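BtGH115A (Bacteroides thetaiotaomicron, PDB 5BY3) is a family GH115 glycoside hydrolase, a 4-O-methyl-alpha-glucuronidase with specificity for decorated arabinogalactans. Local coordinates at residues Q487-L492 with Y561-A566. Residues are numbered along the deposited sequence; the frame is centred on the assembly and turned at random.
Sequences QEHYRL and YPVQAA
His489 packs its imidazole against Pro562, Val563 and Ala566, a buried helix-to-helix contact. Helices 476-495 and 552-580 belong to the helical region that follows the strands of the TIM barrel in the chain. The two segments cross at 45°, with axes 10.7 Å apart. At this separation the two helices meet through the His489 ring.

His489 makes every direct touch to the other segment. With CG anti to the backbone N (chi1 -174°), the imidazole extends to Pro562, Val563 and Ala566. Val563 CG2 sits over one face, offset toward the rim, in a CH-pi contact 4.0 Å from the ring centroid. Ala566 CB comes to the edge instead, near the ring plane, 3.7 Å from His489 CE1. Pro562 CB meets NE2 of the same ring at 3.8 Å, the two side chains crossing at about a right angle. The Pro562 carbonyl O approaches obliquely and is 3.2 Å from His489 CE1. That oxygen also accepts the helical bond from Ala566 N. Were His489 an alanine, the ring would be gone, and the Val563 methyl and the Ala566 CB would probably be left facing a gap.

Tyr490 turns to another neighbour and packs on Tyr442 and Gln443 of helix 441-452. Helix 523-543 bridges the pair, since its Leu536 touches both Glu488 and Val563. Arg491 NH1 reaches back one turn to Glu488 OE1 in a salt bridge of 2.7 Å. The carboxylate oxygen is met on its syn side and lies nearly in the guanidinium plane, but the hydrogen bond is bent, at 131°. Leu492 N closes the segment with a 3.0 Å backbone bond to Glu488 O.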
loop_
_atom_site.group_PDB
_atom_site.type_symbol
_atom_site.label_atom_id
_atom_site.label_comp_id
_atom_site.label_asym_id
_atom_site.label_seq_id
_atom_site.Cartn_x
_atom_site.Cartn_y
_atom_site.Cartn_z
ATOM N N GLN A 487 11.795 12.094 -3.795
ATOM C CA GLN A 487 11.019 12.366 -4.985
ATOM C C GLN A 487 11.654 11.729 -6.227
ATOM O O GLN A 487 10.967 11.116 -7.042
ATOM C CB GLN A 487 10.857 13.859 -5.178
ATOM C CG GLN A 487 9.890 14.508 -4.194
ATOM C CD GLN A 487 9.891 16.025 -4.304
ATOM O OE1 GLN A 487 10.934 16.647 -4.556
ATOM N NE2 GLN A 487 8.726 16.631 -4.115
ATOM N N GLU A 488 12.966 11.861 -6.354
ATOM C CA GLU A 488 13.621 11.375 -7.541
ATOM C C GLU A 488 13.699 9.880 -7.541
ATOM O O GLU A 488 13.611 9.297 -8.607
ATOM C CB GLU A 488 15.009 11.993 -7.721
ATOM C CG GLU A 488 14.943 13.375 -8.347
ATOM C CD GLU A 488 14.411 13.337 -9.764
ATOM O OE1 GLU A 488 15.151 12.718 -10.591
ATOM O OE2 GLU A 488 13.286 13.920 -10.011
ATOM N N HIS A 489 13.833 9.299 -6.344
ATOM C CA HIS A 489 13.781 7.847 -6.044
ATOM C C HIS A 489 12.495 7.248 -6.571
ATOM O O HIS A 489 12.525 6.291 -7.376
ATOM C CB HIS A 489 13.865 7.659 -4.549
ATOM C CG HIS A 489 13.957 6.243 -4.090
ATOM N ND1 HIS A 489 15.000 5.406 -4.438
ATOM C CD2 HIS A 489 13.174 5.532 -3.232
ATOM C CE1 HIS A 489 14.826 4.224 -3.863
ATOM N NE2 HIS A 489 13.735 4.278 -3.114
ATOM N N TYR A 490 11.365 7.830 -6.174
ATOM C CA TYR A 490 10.071 7.284 -6.583
ATOM C C TYR A 490 9.778 7.444 -8.086
ATOM O O TYR A 490 9.100 6.616 -8.699
ATOM C CB TYR A 490 8.955 7.857 -5.732
ATOM C CG TYR A 490 9.084 7.518 -4.268
ATOM C CD1 TYR A 490 9.316 6.201 -3.851
ATOM C CD2 TYR A 490 8.955 8.495 -3.294
ATOM C CE1 TYR A 490 9.407 5.869 -2.502
ATOM C CE2 TYR A 490 9.048 8.171 -1.926
ATOM C CZ TYR A 490 9.274 6.851 -1.546
ATOM O OH TYR A 490 9.397 6.502 -0.200
ATOM N N ARG A 491 10.353 8.470 -8.680
ATOM C CA ARG A 491 10.100 8.793 -10.062
ATOM C C ARG A 491 10.888 7.853 -10.987
ATOM O O ARG A 491 10.349 7.350 -11.997
ATOM C CB ARG A 491 10.422 10.272 -10.301
ATOM C CG ARG A 491 10.486 10.680 -11.746
ATOM C CD ARG A 491 11.476 11.825 -11.936
ATOM N NE ARG A 491 11.871 11.700 -13.308
ATOM C CZ ARG A 491 13.105 11.670 -13.756
ATOM N NH1 ARG A 491 14.123 11.843 -12.951
ATOM N NH2 ARG A 491 13.299 11.489 -15.052
ATOM N N LEU A 492 12.134 7.568 -10.607
ATOM C CA LEU A 492 12.958 6.677 -11.387
ATOM C C LEU A 492 12.531 5.195 -11.233
ATOM O O LEU A 492 12.684 4.402 -12.192
ATOM C CB LEU A 492 14.419 6.870 -11.019
ATOM C CG LEU A 492 15.132 8.175 -11.406
ATOM C CD1 LEU A 492 16.263 8.360 -10.427
ATOM C CD2 LEU A 492 15.681 8.231 -12.837
ATOM N N TYR A 561 19.425 2.885 2.908
ATOM C CA TYR A 561 19.267 1.558 2.276
ATOM C C TYR A 561 18.459 1.593 0.973
ATOM O O TYR A 561 18.984 1.084 -0.012
ATOM C CB TYR A 561 18.747 0.452 3.223
ATOM C CG TYR A 561 18.779 -0.946 2.575
ATOM C CD1 TYR A 561 19.968 -1.710 2.550
ATOM C CD2 TYR A 561 17.643 -1.484 1.951
ATOM C CE1 TYR A 561 20.009 -2.956 1.943
ATOM C CE2 TYR A 561 17.684 -2.713 1.357
ATOM C CZ TYR A 561 18.866 -3.450 1.353
ATOM O OH TYR A 561 18.901 -4.681 0.733
ATOM N N PRO A 562 17.214 2.184 0.944
ATOM C CA PRO A 562 16.489 2.108 -0.357
ATOM C C PRO A 562 17.092 2.911 -1.487
ATOM O O PRO A 562 17.173 2.407 -2.601
ATOM C CB PRO A 562 15.056 2.578 -0.037
ATOM C CG PRO A 562 15.144 3.292 1.276
ATOM C CD PRO A 562 16.364 2.763 2.010
ATOM N N VAL A 563 17.544 4.131 -1.238
ATOM C CA VAL A 563 18.200 4.911 -2.317
ATOM C C VAL A 563 19.487 4.238 -2.825
ATOM O O VAL A 563 19.704 4.154 -4.045
ATOM C CB VAL A 563 18.441 6.426 -1.985
ATOM C CG1 VAL A 563 19.344 7.079 -3.043
ATOM C CG2 VAL A 563 17.128 7.194 -1.950
ATOM N N GLN A 564 20.326 3.751 -1.913
ATOM C CA GLN A 564 21.595 3.199 -2.344
ATOM C C GLN A 564 21.433 1.782 -2.863
ATOM O O GLN A 564 22.154 1.358 -3.783
ATOM C CB GLN A 564 22.657 3.319 -1.259
ATOM C CG GLN A 564 23.098 4.765 -0.968
ATOM C CD GLN A 564 24.356 4.853 -0.085
ATOM O OE1 GLN A 564 24.559 4.084 0.861
ATOM N NE2 GLN A 564 25.196 5.813 -0.398
ATOM N N ALA A 565 20.461 1.059 -2.318
ATOM C CA ALA A 565 20.108 -0.284 -2.855
ATOM C C ALA A 565 19.662 -0.163 -4.292
ATOM O O ALA A 565 20.193 -0.809 -5.189
ATOM C CB ALA A 565 19.023 -0.930 -2.015
ATOM N N ALA A 566 18.736 0.759 -4.512
ATOM C CA ALA A 566 18.234 1.052 -5.843
ATOM C C ALA A 566 19.322 1.487 -6.834
ATOM O O ALA A 566 19.316 1.054 -8.006
ATOM C CB ALA A 566 17.118 2.084 -5.740
#